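Local coordinates for protein CysE, serine acetyltransferase (Brucella abortus, PDB 4HZD) that transfers the acetyl group of acetyl-coenzyme A to L-serine, giving O-acetylserine for cysteine biosynthesis, at residues 61-66 and 143-148; 175-180 and 200-205; 182-187 and 204-209. All coordinates share one frame; numbering follows the deposited sequence.

Interaction 1: residues 61-66 and 143-148; sequences ERLGHP and QSRSSS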
# COMPACT_ATOMS: atom_id res chain seq x y z
N GLU A 61 -0.31 -5.68 -12.28
CA GLU A 61 -0.83 -5.64 -10.89
C GLU A 61 -0.17 -6.71 -10.04
O GLU A 61 0.11 -6.47 -8.86
CB GLU A 61 -2.37 -5.84 -10.82
CG GLU A 61 -3.20 -4.65 -11.35
CD GLU A 61 -2.85 -3.33 -10.70
OE1 GLU A 61 -3.00 -3.21 -9.48
OE2 GLU A 61 -2.35 -2.41 -11.40
N ARG A 62 0.09 -7.88 -10.62
CA ARG A 62 0.78 -8.93 -9.87
C ARG A 62 2.24 -8.55 -9.57
O ARG A 62 2.73 -8.78 -8.46
CB ARG A 62 0.68 -10.28 -10.62
CG ARG A 62 -0.77 -10.74 -10.86
CD ARG A 62 -0.78 -12.25 -11.14
NE ARG A 62 -0.69 -12.95 -9.86
CZ ARG A 62 -0.67 -14.28 -9.69
NH1 ARG A 62 -0.66 -15.12 -10.71
NH2 ARG A 62 -0.65 -14.76 -8.45
N LEU A 63 2.90 -7.91 -10.52
CA LEU A 63 4.33 -7.57 -10.36
C LEU A 63 4.52 -6.23 -9.67
O LEU A 63 5.60 -5.95 -9.11
CB LEU A 63 5.02 -7.53 -11.75
CG LEU A 63 4.96 -8.81 -12.59
CD1 LEU A 63 5.41 -8.53 -14.02
CD2 LEU A 63 5.80 -9.89 -11.92
N GLY A 64 3.51 -5.36 -9.73
CA GLY A 64 3.60 -4.05 -9.05
C GLY A 64 4.12 -4.08 -7.61
O GLY A 64 3.75 -4.98 -6.85
N HIS A 65 4.97 -3.11 -7.25
CA HIS A 65 5.60 -2.98 -5.92
C HIS A 65 5.94 -1.52 -5.66
O HIS A 65 6.17 -0.79 -6.61
CB HIS A 65 6.89 -3.78 -5.92
CG HIS A 65 7.48 -3.96 -4.56
ND1 HIS A 65 8.34 -3.08 -4.04
CD2 HIS A 65 7.29 -4.95 -3.59
CE1 HIS A 65 8.68 -3.46 -2.79
NE2 HIS A 65 8.06 -4.61 -2.52
N PRO A 66 6.02 -1.08 -4.38
CA PRO A 66 6.47 0.30 -4.18
C PRO A 66 7.76 0.62 -4.98
O PRO A 66 7.96 1.76 -5.42
CB PRO A 66 6.67 0.42 -2.65
CG PRO A 66 6.19 -0.88 -2.05
CD PRO A 66 5.54 -1.70 -3.13
N GLN A 143 12.83 -9.98 -14.35
CA GLN A 143 13.31 -11.34 -14.05
C GLN A 143 13.29 -11.58 -12.54
O GLN A 143 12.82 -12.62 -12.08
CB GLN A 143 14.74 -11.58 -14.56
CG GLN A 143 15.33 -12.92 -14.12
CD GLN A 143 16.83 -13.04 -14.38
OE1 GLN A 143 17.49 -12.05 -14.69
NE2 GLN A 143 17.36 -14.26 -14.29
N SER A 144 13.77 -10.59 -11.80
CA SER A 144 13.85 -10.64 -10.34
C SER A 144 12.48 -10.69 -9.73
O SER A 144 12.21 -11.52 -8.81
CB SER A 144 14.63 -9.42 -9.79
OG SER A 144 14.60 -9.43 -8.38
N ARG A 145 11.60 -9.82 -10.20
CA ARG A 145 10.25 -9.80 -9.68
C ARG A 145 9.47 -11.08 -10.05
O ARG A 145 8.73 -11.65 -9.23
CB ARG A 145 9.53 -8.53 -10.15
CG ARG A 145 8.24 -8.32 -9.42
CD ARG A 145 8.41 -7.63 -8.06
NE ARG A 145 7.05 -7.44 -7.61
CZ ARG A 145 6.56 -7.79 -6.44
NH1 ARG A 145 7.32 -8.33 -5.49
NH2 ARG A 145 5.29 -7.57 -6.21
N SER A 146 9.68 -11.58 -11.27
CA SER A 146 9.03 -12.84 -11.68
C SER A 146 9.55 -14.00 -10.86
O SER A 146 8.76 -14.84 -10.37
CB SER A 146 9.18 -13.10 -13.19
OG SER A 146 8.68 -14.39 -13.55
N SER A 147 10.87 -14.04 -10.62
CA SER A 147 11.41 -15.11 -9.76
C SER A 147 10.73 -15.10 -8.40
O SER A 147 10.41 -16.16 -7.85
CB SER A 147 12.93 -14.98 -9.59
OG SER A 147 13.41 -16.15 -8.95
N SER A 148 10.49 -13.90 -7.84
CA SER A 148 9.98 -13.79 -6.46
C SER A 148 8.47 -14.04 -6.37
O SER A 148 8.00 -14.65 -5.40
CB SER A 148 10.34 -12.43 -5.83
OG SER A 148 9.52 -12.19 -4.71
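The hydrogen bonds of this contact all come from R145, whose guanidinium reaches the carbonyls where helix 51-63 runs out. NE gives the strong one, to L63 O at 2.6 Å and nearly straight (N-H...O 166°); the oxygen lies close to the guanidinium plane, at its edge, while the donor is tilted from the carbonyl plane. NH2 adds two weak, bent bonds, to the same L63 O and to G64 O at 3.1 Å. NE fixes the group on L63 O, and the weak NH2 bonds probably help to hold its rotation. The R145 chain leaves helix 136-149 with CG opposite the backbone N (chi1 -168°) and then bends at chi2, a course that carries its end across to the other helix.

In the all-helical N-terminal part of serine acetyltransferase, R145 thus bonds to carbonyls at the C-terminal end of a helix: G64 is the first residue to leave helical geometry, and the positive charge lies near the partly negative helix end, which is probably favourable.

Apolar contact is made by L63, whose CD2 packs on the aliphatic CG of R145 at 3.8 Å as the two side chains slide past each other in opposite directions. L63 also touches F150 and helix 116-132.

H65 crosses R145 at about a right angle. Its CB lies over one guanidinium face, offset toward the rim, with ring and guanidinium planes 64° apart.

Interaction 2: residues 175-180 and 200-205; sequences GETAVV and GDRHPK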
# COMPACT_ATOMS: atom_id res chain seq x y z
N GLY A 175 18.14 -20.86 -18.17
CA GLY A 175 19.39 -20.16 -18.37
C GLY A 175 19.44 -19.23 -19.57
O GLY A 175 18.63 -19.30 -20.49
N GLU A 176 20.43 -18.37 -19.53
CA GLU A 176 20.67 -17.33 -20.51
C GLU A 176 20.68 -17.77 -21.97
O GLU A 176 20.18 -17.03 -22.83
CB GLU A 176 21.99 -16.64 -20.13
CG GLU A 176 22.48 -15.64 -21.15
CD GLU A 176 23.86 -15.11 -20.81
OE1 GLU A 176 24.57 -15.78 -20.04
OE2 GLU A 176 24.20 -14.03 -21.32
N THR A 177 21.26 -18.94 -22.26
CA THR A 177 21.37 -19.40 -23.64
C THR A 177 20.41 -20.52 -24.01
O THR A 177 20.58 -21.20 -25.04
CB THR A 177 22.81 -19.83 -23.99
OG1 THR A 177 23.12 -21.04 -23.28
CG2 THR A 177 23.80 -18.70 -23.61
N ALA A 178 19.41 -20.75 -23.15
CA ALA A 178 18.32 -21.70 -23.50
C ALA A 178 17.44 -21.20 -24.63
O ALA A 178 17.19 -19.97 -24.78
CB ALA A 178 17.45 -22.01 -22.29
N VAL A 179 16.98 -22.18 -25.42
CA VAL A 179 16.01 -21.96 -26.48
C VAL A 179 14.87 -22.97 -26.31
O VAL A 179 15.10 -24.18 -26.19
CB VAL A 179 16.60 -22.08 -27.90
CG1 VAL A 179 15.52 -21.79 -28.92
CG2 VAL A 179 17.77 -21.12 -28.09
N VAL A 180 13.65 -22.46 -26.24
CA VAL A 180 12.47 -23.30 -26.26
C VAL A 180 11.67 -22.94 -27.51
O VAL A 180 11.29 -21.78 -27.70
CB VAL A 180 11.60 -23.09 -25.00
CG1 VAL A 180 10.40 -24.03 -25.00
CG2 VAL A 180 12.41 -23.28 -23.74
N GLY A 200 30.10 -20.37 -23.09
CA GLY A 200 29.31 -19.57 -24.01
C GLY A 200 27.94 -20.18 -24.08
O GLY A 200 27.16 -20.08 -23.13
N ASP A 201 27.67 -20.85 -25.19
CA ASP A 201 26.40 -21.53 -25.39
C ASP A 201 26.40 -22.78 -24.50
O ASP A 201 27.23 -23.66 -24.65
CB ASP A 201 26.22 -21.85 -26.87
CG ASP A 201 24.78 -22.24 -27.21
OD1 ASP A 201 23.94 -22.38 -26.29
OD2 ASP A 201 24.50 -22.41 -28.42
N ARG A 202 25.46 -22.84 -23.54
CA ARG A 202 25.59 -23.78 -22.44
C ARG A 202 24.29 -24.28 -21.82
O ARG A 202 24.32 -24.92 -20.76
CB ARG A 202 26.48 -23.16 -21.33
CG ARG A 202 25.89 -21.94 -20.60
CD ARG A 202 26.94 -21.18 -19.75
NE ARG A 202 26.37 -20.07 -18.95
CZ ARG A 202 26.04 -18.86 -19.42
NH1 ARG A 202 26.18 -18.53 -20.70
NH2 ARG A 202 25.54 -17.95 -18.58
N HIS A 203 23.14 -23.98 -22.43
CA HIS A 203 21.85 -24.38 -21.84
C HIS A 203 21.11 -25.06 -22.94
O HIS A 203 21.53 -24.95 -24.12
CB HIS A 203 21.08 -23.16 -21.28
CG HIS A 203 21.86 -22.37 -20.23
ND1 HIS A 203 22.27 -21.10 -20.43
CD2 HIS A 203 22.29 -22.71 -18.94
CE1 HIS A 203 22.95 -20.66 -19.35
NE2 HIS A 203 22.98 -21.64 -18.45
N PRO A 204 20.01 -25.75 -22.61
CA PRO A 204 19.30 -26.60 -23.56
C PRO A 204 18.52 -25.95 -24.69
O PRO A 204 18.04 -24.79 -24.62
CB PRO A 204 18.34 -27.40 -22.67
CG PRO A 204 18.99 -27.43 -21.35
CD PRO A 204 19.56 -26.03 -21.23
N LYS A 205 18.42 -26.74 -25.74
CA LYS A 205 17.64 -26.41 -26.91
C LYS A 205 16.46 -27.37 -26.95
O LYS A 205 16.62 -28.57 -27.19
CB LYS A 205 18.52 -26.51 -28.17
CG LYS A 205 19.87 -25.80 -28.05
CD LYS A 205 19.72 -24.27 -27.99
CE LYS A 205 21.05 -23.52 -27.72
NZ LYS A 205 21.71 -23.80 -26.41
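T177 and H203 bury the most surface here, where two successive coils of the left-handed parallel beta-helix stack and the loop 200-205 folds over the type I turn G175-A178. The T177 hydroxyl is turned between its own backbone N and carbonyl carbon (chi1 69°), which aims OG1 at the loop: it accepts a hydrogen bond from R202 N at 3.0 Å, nearly straight, and lies beside H203 ND1.

The H203 imidazole lies between G175 of the facing segment and its own neighbour R202. G175 CA sits over the centre of one face, 3.6 Å from the centroid, as a CH-pi contact, and R202 CG covers the opposite face toward the rim. ND1 accepts a hydrogen bond from T177 N at 3.0 Å. The side chain of H203 lies about 6 Å from bound coenzyme A.

Beside the ring, R202 NH2 meets E176 OE1 at 2.8 Å in a salt bridge that lies near the guanidinium plane, though the carboxylate is turned almost perpendicular to it (87°). NH1 bonds to G200 O in the guanidinium plane and adds a weak bond to E176 OE1.

V179 continues the coil stacking with a parallel bridge to K205, its N bonded to P204 O at 2.9 Å. K205 CD packs on V179 CG2, and its bent chain brings NZ into hydrogen bonds with T177 O (3.1 Å), H203 O and N221 OD1, and into a salt bridge with D201 OD1 at 2.6 Å.

Interaction 3: residues 182-187 and 204-209; sequences DNVSIL and PKIRQG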
# COMPACT_ATOMS: atom_id res chain seq x y z
N ASP A 182 8.24 -23.62 -30.33
CA ASP A 182 6.77 -23.66 -30.16
C ASP A 182 6.18 -24.94 -29.66
O ASP A 182 6.78 -26.01 -29.78
CB ASP A 182 6.04 -23.28 -31.45
CG ASP A 182 6.55 -22.02 -32.04
OD1 ASP A 182 7.18 -21.22 -31.31
OD2 ASP A 182 6.35 -21.82 -33.25
N ASN A 183 4.95 -24.81 -29.14
CA ASN A 183 4.15 -25.91 -28.63
C ASN A 183 4.84 -26.84 -27.61
O ASN A 183 4.71 -28.07 -27.66
CB ASN A 183 3.54 -26.71 -29.79
CG ASN A 183 2.88 -25.81 -30.82
OD1 ASN A 183 3.17 -25.90 -32.00
ND2 ASN A 183 2.04 -24.87 -30.35
N VAL A 184 5.56 -26.24 -26.68
CA VAL A 184 6.17 -27.01 -25.59
C VAL A 184 5.31 -26.92 -24.32
O VAL A 184 4.66 -25.90 -24.08
CB VAL A 184 7.61 -26.51 -25.36
CG1 VAL A 184 8.27 -27.19 -24.17
CG2 VAL A 184 8.42 -26.80 -26.62
N SER A 185 5.27 -28.00 -23.55
CA SER A 185 4.68 -27.97 -22.20
C SER A 185 5.76 -28.25 -21.18
O SER A 185 6.52 -29.23 -21.29
CB SER A 185 3.54 -28.97 -22.05
OG SER A 185 2.51 -28.66 -22.97
N ILE A 186 5.85 -27.38 -20.16
CA ILE A 186 6.86 -27.50 -19.11
C ILE A 186 6.19 -27.47 -17.72
O ILE A 186 5.37 -26.60 -17.43
CB ILE A 186 7.95 -26.39 -19.20
CG1 ILE A 186 8.56 -26.29 -20.62
CG2 ILE A 186 9.05 -26.59 -18.14
CD1 ILE A 186 9.63 -25.22 -20.75
N LEU A 187 6.54 -28.42 -16.87
CA LEU A 187 5.95 -28.44 -15.53
C LEU A 187 6.80 -27.70 -14.48
O LEU A 187 7.82 -27.14 -14.82
CB LEU A 187 5.55 -29.88 -15.14
CG LEU A 187 4.08 -29.93 -15.63
CD1 LEU A 187 3.89 -30.60 -16.98
CD2 LEU A 187 3.11 -30.42 -14.57
N PRO A 204 20.01 -25.75 -22.61
CA PRO A 204 19.30 -26.60 -23.56
C PRO A 204 18.52 -25.95 -24.69
O PRO A 204 18.04 -24.79 -24.62
CB PRO A 204 18.34 -27.40 -22.67
CG PRO A 204 18.99 -27.43 -21.35
CD PRO A 204 19.56 -26.03 -21.23
N LYS A 205 18.42 -26.74 -25.74
CA LYS A 205 17.64 -26.41 -26.91
C LYS A 205 16.46 -27.37 -26.95
O LYS A 205 16.62 -28.57 -27.19
CB LYS A 205 18.52 -26.51 -28.17
CG LYS A 205 19.87 -25.80 -28.05
CD LYS A 205 19.72 -24.27 -27.99
CE LYS A 205 21.05 -23.52 -27.72
NZ LYS A 205 21.71 -23.80 -26.41
N ILE A 206 15.28 -26.84 -26.67
CA ILE A 206 14.05 -27.65 -26.63
C ILE A 206 13.26 -27.47 -27.94
O ILE A 206 12.78 -26.37 -28.23
CB ILE A 206 13.19 -27.27 -25.39
CG1 ILE A 206 14.08 -27.22 -24.13
CG2 ILE A 206 11.99 -28.18 -25.23
CD1 ILE A 206 14.73 -28.55 -23.74
N ARG A 207 13.11 -28.57 -28.69
CA ARG A 207 12.40 -28.57 -29.98
C ARG A 207 10.88 -28.62 -29.77
O ARG A 207 10.41 -28.81 -28.65
CB ARG A 207 12.83 -29.76 -30.84
CG ARG A 207 14.33 -29.78 -31.16
CD ARG A 207 14.66 -28.84 -32.29
NE ARG A 207 16.11 -28.65 -32.46
CZ ARG A 207 16.83 -27.64 -31.92
NH1 ARG A 207 16.25 -26.72 -31.16
NH2 ARG A 207 18.14 -27.56 -32.14
N GLN A 208 10.14 -28.44 -30.86
CA GLN A 208 8.71 -28.27 -30.90
C GLN A 208 7.97 -29.50 -30.34
O GLN A 208 8.42 -30.61 -30.52
CB GLN A 208 8.33 -28.04 -32.37
CG GLN A 208 7.20 -27.06 -32.60
CD GLN A 208 7.02 -26.68 -34.06
OE1 GLN A 208 6.06 -27.13 -34.71
NE2 GLN A 208 7.92 -25.84 -34.59
N GLY A 209 6.85 -29.30 -29.65
CA GLY A 209 6.01 -30.41 -29.22
C GLY A 209 6.46 -31.20 -28.01
O GLY A 209 5.79 -32.15 -27.61
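The side-chain amides of N183 and Q208 lie side by side and point the same way, their planes 83° apart, so they meet without stacking; N183 OD1 and Q208 OE1 are 4.1 Å apart. The Q208 chain instead presents its CG to the backbone, 3.0 Å from D182 O.

That carbonyl is the centre of the contact. G209 N bonds to D182 O at 3.3 Å, in the carbonyl plane, and Q208 CA makes a CA-H...O contact with the same oxygen. G209 CA makes a second CA-H...O contact, to N183 O at 3.1 Å, so the two corners stack backbone on backbone. Both N183 and G209 take positive phi, which turns the chain at these two stacked corners of the left-handed beta-helix.

Inside the corner, V184 CG1 meets I206 CG2 at 4.0 Å, the two side chains crossing at about a right angle. With CG1 opposite the backbone N (chi1 175°), V184 turns CG2 onto R207 O at 3.5 Å.

Around it, D182 OD1 is hydrogen-bonded to S162 N on the preceding coil, and R207 makes a salt bridge with E181. I206 also packs on L192 of strand 191-193 and I212 of strand 211-212, while strand 185-186 runs between strands 165-166 and 211-212.

Interaction 1 comes first along the chain and belongs to the helical N-terminal part, joining helices 51-63 and 136-149. Interactions 2 and 3 lie in the left-handed beta-helix, about 24 and 25 Å away between centres, with interaction 3 on the opposite side of the chain's centre from interaction 1. Interactions 2 and 3 are about 13 Å apart between centres, share P204 and K205, and touch directly. They follow the same two coils, interaction 2 pairing strands 179-180 and 205-206 and interaction 3 the corners beyond them. One chain thus meets a second subunit at interactions 1 and 2 and coenzyme A at L187 of segment 182-187.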